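Local coordinates for protein putative sugar ABC transporter (Yersinia enterocolitica subsp. enterocolitica 8081, PDB 5ULB) that probably serves as the periplasmic sugar-binding component of an ABC transporter, holding methylthioribose-like ligands such as 5-Se-methyl-5-seleno-ribofuranose in the pocket between its two lobes, at residues Val136-Gly141 with Lys233-Asp238; Phe216-Tyr221 with Ser240-Gln245; Val273-Ala278 with Asp321-Pro326. One frame throughout, in Å; residues are numbered along the deposited sequence.

Contact 1: Val136-Gly141 with Lys233-Asp238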
loop_
_atom_site.group_PDB
_atom_site.type_symbol
_atom_site.label_atom_id
_atom_site.label_comp_id
_atom_site.label_asym_id
_atom_site.label_seq_id
_atom_site.Cartn_x
_atom_site.Cartn_y
_atom_site.Cartn_z
ATOM N N VAL A 136 -2.056 21.997 -3.878
ATOM C CA VAL A 136 -1.354 23.261 -4.161
ATOM C C VAL A 136 -1.995 23.932 -5.329
ATOM O O VAL A 136 -2.186 25.165 -5.308
ATOM C CB VAL A 136 0.124 22.993 -4.398
ATOM C CG1 VAL A 136 0.836 24.255 -4.935
ATOM C CG2 VAL A 136 0.844 22.465 -3.095
ATOM N N LYS A 137 -2.224 23.202 -6.428
ATOM C CA LYS A 137 -2.820 23.758 -7.659
ATOM C C LYS A 137 -4.216 24.317 -7.297
ATOM O O LYS A 137 -4.554 25.447 -7.668
ATOM C CB LYS A 137 -2.980 22.662 -8.659
ATOM C CG LYS A 137 -1.724 22.184 -9.334
ATOM C CD LYS A 137 -2.014 21.041 -10.366
ATOM C CE LYS A 137 -0.746 20.569 -11.028
ATOM N NZ LYS A 137 -0.955 19.435 -11.875
ATOM N N ASP A 138 -5.036 23.555 -6.605
ATOM C CA ASP A 138 -6.441 23.935 -6.342
ATOM C C ASP A 138 -6.531 25.186 -5.473
ATOM O O ASP A 138 -7.449 25.907 -5.597
ATOM C CB ASP A 138 -7.169 22.824 -5.683
ATOM C CG ASP A 138 -7.459 21.646 -6.650
ATOM O OD1 ASP A 138 -7.214 21.733 -7.877
ATOM O OD2 ASP A 138 -8.049 20.589 -6.146
ATOM N N PHE A 139 -5.530 25.412 -4.591
ATOM C CA PHE A 139 -5.526 26.541 -3.695
ATOM C C PHE A 139 -4.544 27.658 -4.123
ATOM O O PHE A 139 -4.301 28.620 -3.379
ATOM C CB PHE A 139 -5.325 26.083 -2.254
ATOM C CG PHE A 139 -6.517 25.385 -1.713
ATOM C CD1 PHE A 139 -7.520 26.088 -1.111
ATOM C CD2 PHE A 139 -6.675 24.066 -1.893
ATOM C CE1 PHE A 139 -8.685 25.443 -0.658
ATOM C CE2 PHE A 139 -7.829 23.443 -1.444
ATOM C CZ PHE A 139 -8.837 24.097 -0.825
ATOM N N ASN A 140 -3.966 27.494 -5.305
ATOM C CA ASN A 140 -2.964 28.516 -5.756
ATOM C C ASN A 140 -1.893 28.852 -4.754
ATOM O O ASN A 140 -1.469 29.981 -4.545
ATOM C CB ASN A 140 -3.590 29.843 -6.217
ATOM C CG ASN A 140 -4.387 29.784 -7.494
ATOM O OD1 ASN A 140 -5.391 29.099 -7.592
ATOM N ND2 ASN A 140 -4.008 30.640 -8.429
ATOM N N GLY A 141 -1.394 27.830 -4.136
ATOM C CA GLY A 141 -0.257 27.970 -3.262
ATOM C C GLY A 141 -0.562 28.623 -1.945
ATOM O O GLY A 141 0.372 28.908 -1.191
ATOM N N LYS A 233 -11.435 20.514 1.857
ATOM C CA LYS A 233 -11.211 19.542 0.810
ATOM C C LYS A 233 -10.145 18.508 1.165
ATOM O O LYS A 233 -9.154 18.856 1.795
ATOM C CB LYS A 233 -10.868 20.285 -0.499
ATOM C CG LYS A 233 -12.020 21.200 -0.959
ATOM C CD LYS A 233 -13.443 20.562 -0.872
ATOM C CE LYS A 233 -14.583 21.521 -1.245
ATOM N NZ LYS A 233 -15.981 21.104 -0.738
ATOM N N LEU A 234 -10.383 17.269 0.759
ATOM C CA LEU A 234 -9.511 16.166 1.080
ATOM C C LEU A 234 -8.728 15.636 -0.153
ATOM O O LEU A 234 -9.347 15.449 -1.217
ATOM C CB LEU A 234 -10.232 14.902 1.609
ATOM C CG LEU A 234 -11.001 14.967 2.813
ATOM C CD1 LEU A 234 -11.838 13.697 3.042
ATOM C CD2 LEU A 234 -10.041 15.193 3.986
ATOM N N TYR A 235 -7.440 15.408 0.038
ATOM C CA TYR A 235 -6.542 14.905 -1.016
ATOM C C TYR A 235 -5.832 13.729 -0.401
ATOM O O TYR A 235 -5.172 13.870 0.610
ATOM C CB TYR A 235 -5.559 16.024 -1.376
ATOM C CG TYR A 235 -6.218 17.258 -1.953
ATOM C CD1 TYR A 235 -6.833 18.172 -1.135
ATOM C CD2 TYR A 235 -6.327 17.459 -3.323
ATOM C CE1 TYR A 235 -7.507 19.266 -1.664
ATOM C CE2 TYR A 235 -6.992 18.526 -3.857
ATOM C CZ TYR A 235 -7.551 19.431 -3.012
ATOM O OH TYR A 235 -8.258 20.490 -3.511
ATOM N N SER A 236 -5.931 12.547 -1.065
ATOM C CA SER A 236 -5.397 11.316 -0.489
ATOM C C SER A 236 -4.470 10.562 -1.391
ATOM O O SER A 236 -4.551 10.578 -2.612
ATOM C CB SER A 236 -6.638 10.416 -0.107
ATOM O OG SER A 236 -6.293 9.379 0.813
ATOM N N ILE A 237 -3.701 9.719 -0.715
ATOM C CA ILE A 237 -2.988 8.570 -1.275
ATOM C C ILE A 237 -3.806 7.305 -0.957
ATOM O O ILE A 237 -4.511 7.264 0.098
ATOM C CB ILE A 237 -1.572 8.534 -0.709
ATOM C CG1 ILE A 237 -0.780 9.787 -1.215
ATOM C CG2 ILE A 237 -0.829 7.265 -1.088
ATOM C CD1 ILE A 237 0.550 10.010 -0.614
ATOM N N ASP A 238 -3.735 6.356 -1.827
ATOM C CA ASP A 238 -4.381 5.050 -1.749
ATOM C C ASP A 238 -5.818 4.997 -2.244
ATOM O O ASP A 238 -6.454 6.039 -2.305
ATOM C CB ASP A 238 -4.314 4.353 -0.383
ATOM C CG ASP A 238 -2.966 4.272 0.231
ATOM O OD1 ASP A 238 -1.978 3.915 -0.498
ATOM O OD2 ASP A 238 -2.862 4.532 1.486
#
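At the Schellman motif that closes helix 124-138, in one lobe of a periplasmic binding protein fold, Asp138 and Phe139 meet Tyr235 of strand 233-237. The phenol oxygen OH of Tyr235 donates to OD2 of Asp138 over 2.6 Å, and the carboxylate receives it on the anti lone pair of OD2, the one turned away from OD1. OD2 lies in the plane of the tyrosine ring, at its edge, while the carboxylate plane is rotated 56° from the ring. With chi1 at -72°, Asp138 carries CG beside its own backbone N and presents the carboxylate to the phenol; its second oxygen, OD1, takes a hydrogen bond from Gln134. Phe139 adds the apolar half: its CE2 lies 4.2 Å from Tyr235 CE1, and its CZ meets Lys233 CG at 4.3 Å, edge-on. Beyond that methylene, Lys233 leads away and gives NZ to the carbonyl of Thr230. The helix end itself is closed by Gly141 N bonding to Val136 O at 3.0 Å. Both carboxylate oxygens of Asp138 are thus engaged, which fixes its rotation, and the short phenol bond would probably favour the charged form of this aspartate.

Contact 2: Phe216-Tyr221 with Ser240-Gln245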
loop_
_atom_site.group_PDB
_atom_site.type_symbol
_atom_site.label_atom_id
_atom_site.label_comp_id
_atom_site.label_asym_id
_atom_site.label_seq_id
_atom_site.Cartn_x
_atom_site.Cartn_y
_atom_site.Cartn_z
ATOM N N PHE A 216 -6.335 6.914 7.188
ATOM C CA PHE A 216 -6.472 8.215 7.789
ATOM C C PHE A 216 -7.547 9.033 7.090
ATOM O O PHE A 216 -8.394 9.627 7.784
ATOM C CB PHE A 216 -5.139 9.007 7.739
ATOM C CG PHE A 216 -3.964 8.431 8.493
ATOM C CD1 PHE A 216 -4.103 7.777 9.702
ATOM C CD2 PHE A 216 -2.656 8.586 8.012
ATOM C CE1 PHE A 216 -3.000 7.344 10.410
ATOM C CE2 PHE A 216 -1.562 8.155 8.700
ATOM C CZ PHE A 216 -1.743 7.539 9.903
ATOM N N THR A 217 -7.538 9.093 5.784
ATOM C CA THR A 217 -8.460 9.935 5.073
ATOM C C THR A 217 -9.896 9.485 5.324
ATOM O O THR A 217 -10.767 10.344 5.453
ATOM C CB THR A 217 -8.154 9.897 3.584
ATOM O OG1 THR A 217 -6.740 10.116 3.416
ATOM C CG2 THR A 217 -8.924 10.967 2.831
ATOM N N GLN A 218 -10.134 8.168 5.448
ATOM C CA GLN A 218 -11.474 7.727 5.776
ATOM C C GLN A 218 -11.945 8.303 7.094
ATOM O O GLN A 218 -13.148 8.668 7.234
ATOM C CB GLN A 218 -11.488 6.203 5.812
ATOM C CG GLN A 218 -11.401 5.518 4.469
ATOM C CD GLN A 218 -10.949 4.072 4.528
ATOM O OE1 GLN A 218 -10.736 3.499 5.651
ATOM N NE2 GLN A 218 -10.753 3.472 3.370
ATOM N N GLY A 219 -11.066 8.298 8.088
ATOM C CA GLY A 219 -11.480 8.878 9.359
ATOM C C GLY A 219 -11.698 10.350 9.288
ATOM O O GLY A 219 -12.633 10.954 9.897
ATOM N N ALA A 220 -10.794 11.082 8.571
ATOM C CA ALA A 220 -11.037 12.533 8.388
ATOM C C ALA A 220 -12.324 12.796 7.691
ATOM O O ALA A 220 -13.009 13.752 8.064
ATOM C CB ALA A 220 -9.886 13.129 7.633
ATOM N N TYR A 221 -12.653 12.033 6.690
ATOM C CA TYR A 221 -13.906 12.171 5.963
ATOM C C TYR A 221 -15.134 12.100 6.899
ATOM O O TYR A 221 -16.028 12.920 6.887
ATOM C CB TYR A 221 -14.017 11.130 4.859
ATOM C CG TYR A 221 -15.276 11.232 4.054
ATOM C CD1 TYR A 221 -16.485 10.625 4.495
ATOM C CD2 TYR A 221 -15.350 11.965 2.898
ATOM C CE1 TYR A 221 -17.660 10.768 3.847
ATOM C CE2 TYR A 221 -16.541 12.049 2.192
ATOM C CZ TYR A 221 -17.712 11.473 2.677
ATOM O OH TYR A 221 -18.836 11.645 1.997
ATOM N N SER A 240 -9.526 2.274 -2.160
ATOM C CA SER A 240 -10.231 1.116 -1.671
ATOM C C SER A 240 -11.679 1.267 -2.098
ATOM O O SER A 240 -12.117 2.360 -2.491
ATOM C CB SER A 240 -10.075 0.975 -0.119
ATOM O OG SER A 240 -10.846 1.992 0.487
ATOM N N ASN A 241 -12.491 0.210 -1.919
ATOM C CA ASN A 241 -13.889 0.293 -2.282
ATOM C C ASN A 241 -14.554 1.380 -1.485
ATOM O O ASN A 241 -15.398 2.127 -2.056
ATOM C CB ASN A 241 -14.594 -1.032 -2.052
ATOM C CG ASN A 241 -14.178 -2.121 -2.998
ATOM O OD1 ASN A 241 -13.541 -1.899 -4.074
ATOM N ND2 ASN A 241 -14.555 -3.359 -2.631
ATOM N N GLN A 242 -14.298 1.490 -0.206
ATOM C CA GLN A 242 -14.879 2.532 0.633
ATOM C C GLN A 242 -14.606 3.919 0.086
ATOM O O GLN A 242 -15.489 4.739 -0.006
ATOM C CB GLN A 242 -14.381 2.409 2.100
ATOM C CG GLN A 242 -15.014 3.436 3.049
ATOM C CD GLN A 242 -14.492 3.460 4.516
ATOM O OE1 GLN A 242 -13.716 2.622 4.890
ATOM N NE2 GLN A 242 -14.924 4.417 5.303
ATOM N N ASP A 243 -13.364 4.158 -0.290
ATOM C CA ASP A 243 -13.024 5.530 -0.741
ATOM C C ASP A 243 -13.827 5.898 -1.957
ATOM O O ASP A 243 -14.233 7.053 -2.111
ATOM C CB ASP A 243 -11.485 5.606 -1.138
ATOM C CG ASP A 243 -10.562 5.203 -0.126
ATOM O OD1 ASP A 243 -10.863 5.068 1.065
ATOM O OD2 ASP A 243 -9.351 4.969 -0.522
ATOM N N LEU A 244 -13.961 4.941 -2.899
ATOM C CA LEU A 244 -14.771 5.212 -4.101
ATOM C C LEU A 244 -16.194 5.574 -3.732
ATOM O O LEU A 244 -16.799 6.477 -4.357
ATOM C CB LEU A 244 -14.696 4.034 -5.020
ATOM C CG LEU A 244 -13.279 3.707 -5.533
ATOM C CD1 LEU A 244 -13.250 2.376 -6.196
ATOM C CD2 LEU A 244 -12.758 4.809 -6.523
ATOM N N GLN A 245 -16.808 4.860 -2.810
ATOM C CA GLN A 245 -18.156 5.245 -2.315
ATOM C C GLN A 245 -18.153 6.641 -1.668
ATOM O O GLN A 245 -19.059 7.416 -1.904
ATOM C CB GLN A 245 -18.677 4.182 -1.329
ATOM C CG GLN A 245 -19.017 2.804 -1.909
ATOM C CD GLN A 245 -20.268 2.824 -2.814
ATOM O OE1 GLN A 245 -20.207 3.256 -3.994
ATOM N NE2 GLN A 245 -21.451 2.470 -2.250
#
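The side-chain amides of Gln218 and Gln242 lie stacked in the modelled conformer, their planes 25° apart, so that the end of Gln242 covers one face of the Gln218 amide. This end of Gln242 is less certain, since its amide is probably turned over and a second conformer exists. At the edge of the Gln218 amide, NE2 sends an N-H to OD1 of Asp243 over 2.8 Å, nearly straight at 165°. The acceptor lies close to the amide plane, whereas NE2 meets OD1 on the syn side and 23° out of the carboxylate plane; amide and carboxylate are strongly turned against each other. Gln218 reaches across with its chain extended beyond CG. Ser240 OG approaches the same NE2 to 3.2 Å. As N-cap of helix 241-248, OG of Ser240 accepts a weak 3.4 Å bond from Asp243 N, its first torsion setting it between the backbone N and the carbonyl carbon. Asp32 OD2, at the start of helix 32-48, bonds to both Gln218 NE2 and Ser240 OG. The contact therefore ties helix 214-226 to the N-terminal end of helix 241-248, the helices that precede and follow strand 233-237 in the chain. Helix 186-200 flanks Gln218 through Gln187, and Trp254 of strand 254-259 packs on Asp243.

Contact 3: Val273-Ala278 with Asp321-Pro326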
loop_
_atom_site.group_PDB
_atom_site.type_symbol
_atom_site.label_atom_id
_atom_site.label_comp_id
_atom_site.label_asym_id
_atom_site.label_seq_id
_atom_site.Cartn_x
_atom_site.Cartn_y
_atom_site.Cartn_z
ATOM N N VAL A 273 8.674 -13.929 -5.597
ATOM C CA VAL A 273 9.089 -15.119 -4.834
ATOM C C VAL A 273 8.992 -16.384 -5.616
ATOM O O VAL A 273 9.872 -17.240 -5.535
ATOM C CB VAL A 273 8.298 -15.155 -3.525
ATOM C CG1 VAL A 273 8.520 -16.450 -2.787
ATOM C CG2 VAL A 273 8.692 -14.038 -2.643
ATOM N N ALA A 274 7.943 -16.553 -6.446
ATOM C CA ALA A 274 7.860 -17.682 -7.300
ATOM C C ALA A 274 9.064 -17.840 -8.242
ATOM O O ALA A 274 9.606 -18.920 -8.401
ATOM C CB ALA A 274 6.580 -17.640 -8.086
ATOM N N LYS A 275 9.441 -16.729 -8.876
ATOM C CA LYS A 275 10.627 -16.756 -9.762
ATOM C C LYS A 275 11.869 -17.107 -8.953
ATOM O O LYS A 275 12.727 -17.833 -9.505
ATOM C CB LYS A 275 10.748 -15.403 -10.446
ATOM C CG LYS A 275 9.724 -15.147 -11.509
ATOM C CD LYS A 275 9.865 -13.787 -12.192
ATOM C CE LYS A 275 11.151 -13.605 -12.963
ATOM N NZ LYS A 275 11.157 -14.317 -14.167
ATOM N N LYS A 276 12.056 -16.526 -7.777
ATOM C CA LYS A 276 13.227 -16.857 -6.987
ATOM C C LYS A 276 13.271 -18.348 -6.658
ATOM O O LYS A 276 14.325 -18.989 -6.794
ATOM C CB LYS A 276 13.236 -16.063 -5.693
ATOM C CG LYS A 276 13.465 -14.532 -5.937
ATOM C CD LYS A 276 13.122 -13.707 -4.728
ATOM C CE LYS A 276 13.105 -12.183 -4.986
ATOM N NZ LYS A 276 14.440 -11.718 -5.432
ATOM N N ILE A 277 12.110 -18.941 -6.269
ATOM C CA ILE A 277 12.105 -20.383 -5.952
ATOM C C ILE A 277 12.482 -21.163 -7.201
ATOM O O ILE A 277 13.176 -22.159 -7.129
ATOM C CB ILE A 277 10.720 -20.748 -5.417
ATOM C CG1 ILE A 277 10.544 -20.148 -4.004
ATOM C CG2 ILE A 277 10.591 -22.252 -5.243
ATOM C CD1 ILE A 277 9.113 -20.164 -3.450
ATOM N N ALA A 278 11.983 -20.716 -8.373
ATOM C CA ALA A 278 12.275 -21.391 -9.637
ATOM C C ALA A 278 13.686 -21.224 -10.130
ATOM O O ALA A 278 14.081 -21.907 -11.092
ATOM C CB ALA A 278 11.336 -20.873 -10.674
ATOM N N ASP A 321 2.142 -6.921 -16.619
ATOM C CA ASP A 321 2.754 -8.155 -17.082
ATOM C C ASP A 321 4.085 -8.377 -16.426
ATOM O O ASP A 321 4.739 -9.432 -16.721
ATOM C CB ASP A 321 2.866 -8.229 -18.635
ATOM C CG ASP A 321 2.837 -9.720 -19.170
ATOM O OD1 ASP A 321 3.602 -10.065 -20.107
ATOM O OD2 ASP A 321 2.039 -10.569 -18.693
ATOM N N ASP A 322 4.562 -7.465 -15.583
ATOM C CA ASP A 322 5.872 -7.608 -14.988
ATOM C C ASP A 322 5.966 -8.875 -14.130
ATOM O O ASP A 322 5.090 -9.200 -13.292
ATOM C CB ASP A 322 6.264 -6.384 -14.178
ATOM C CG ASP A 322 6.479 -5.120 -15.025
ATOM O OD1 ASP A 322 6.659 -5.277 -16.246
ATOM O OD2 ASP A 322 6.407 -4.037 -14.461
ATOM N N PHE A 323 7.003 -9.648 -14.404
ATOM C CA PHE A 323 7.260 -10.885 -13.714
ATOM C C PHE A 323 6.273 -12.037 -13.927
ATOM O O PHE A 323 6.298 -13.007 -13.183
ATOM C CB PHE A 323 7.562 -10.679 -12.184
ATOM C CG PHE A 323 8.386 -9.456 -11.920
ATOM C CD1 PHE A 323 9.695 -9.466 -12.354
ATOM C CD2 PHE A 323 7.909 -8.337 -11.300
ATOM C CE1 PHE A 323 10.523 -8.366 -12.198
ATOM C CE2 PHE A 323 8.713 -7.226 -11.115
ATOM C CZ PHE A 323 10.027 -7.216 -11.600
ATOM N N ASN A 324 5.509 -11.924 -15.010
ATOM C CA ASN A 324 4.533 -12.947 -15.364
ATOM C C ASN A 324 5.176 -14.020 -16.230
ATOM O O ASN A 324 5.069 -14.005 -17.424
ATOM C CB ASN A 324 3.332 -12.329 -16.060
ATOM C CG ASN A 324 2.091 -12.970 -15.706
ATOM O OD1 ASN A 324 1.283 -13.195 -16.566
ATOM N ND2 ASN A 324 1.921 -13.294 -14.458
ATOM N N SER A 325 5.866 -14.991 -15.641
ATOM C CA SER A 325 6.498 -16.012 -16.382
ATOM C C SER A 325 5.477 -16.895 -17.129
ATOM O O SER A 325 4.346 -17.116 -16.643
ATOM C CB SER A 325 7.278 -16.895 -15.392
ATOM O OG SER A 325 8.338 -16.201 -14.803
ATOM N N PRO A 326 5.885 -17.413 -18.299
ATOM C CA PRO A 326 4.932 -18.193 -19.058
ATOM C C PRO A 326 4.455 -19.465 -18.393
ATOM O O PRO A 326 3.343 -19.929 -18.610
ATOM C CB PRO A 326 5.665 -18.548 -20.324
ATOM C CG PRO A 326 6.983 -17.895 -20.258
ATOM C CD PRO A 326 7.113 -17.134 -19.061
HETATM O O HOH W 1 8.987 -13.171 -15.735
#
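Lys275 and Phe323 cross at about a right angle, the lysine chain passing the base of the aromatic side chain. CD of Lys275 is the atom that touches: it lies 3.9 Å from Phe323 CB and 3.8 Å from the carbonyl oxygen O of Phe323, and approaches the ring obliquely. The lysine leaves helix 262-278 with chi2 fully extended, then bends twice, at chi3 (64°) and chi4 (74°), and these bends turn its ammonium group toward Ser325. There NZ of Lys275 stands 3.4 Å from OG of Ser325. A water joins the two more plainly, accepting from Lys275 NZ at 2.9 Å and donating to Ser325 OG at 3.2 Å. The serine hydroxyl also lies 3.7 Å from Lys275 CG, so it sits alongside the chain as well as near its end. Outside the two segments, Glu280 OE1 forms a salt bridge with Lys275 NZ and a hydrogen bond with Ser325 OG. Carboxylate and water thus link the same ammonium and hydroxyl groups, and the lysine charge is probably balanced mainly by Glu280.

The shape of segment 321-326 prepares this meeting. A type II beta turn runs from Asp321 to Asn324, closed by Asn324 N to Asp321 O at 3.1 Å, with Phe323 at positive phi (67°). Asn324 then centres an inverse gamma turn, and Phe323 and Ser325, on its two sides, both send their CB toward the helix. Phe323 continues onto Val268 and Leu272 of helix 262-278 and meets Tyr286 of strand 285-294 edge-to-face. The contact thus lays the loop leading into helix 327-335 against the C-terminal part of helix 262-278, near the N-terminal end of strand 285-294.

Contacts 1 and 2 share one lobe and touch: their centres are 16 Å apart, and Ser236 OG probably hydrogen-bonds Thr217 OG1. Helix 214-226, strand 233-237 and helix 241-248 follow one another in the chain, so the segments of the two contacts alternate, and Asp238 of the sugar pocket ends segment 233-238, just before helix 241-248. Contact 3 comes later in the sequence and lies across the chain's centre, its own centre 38 Å from contact 1 and 33 Å from contact 2, without touching either. The first two contacts therefore join elements of the lobe carrying Asp238, while the third fastens the C-terminal segment to the other lobe.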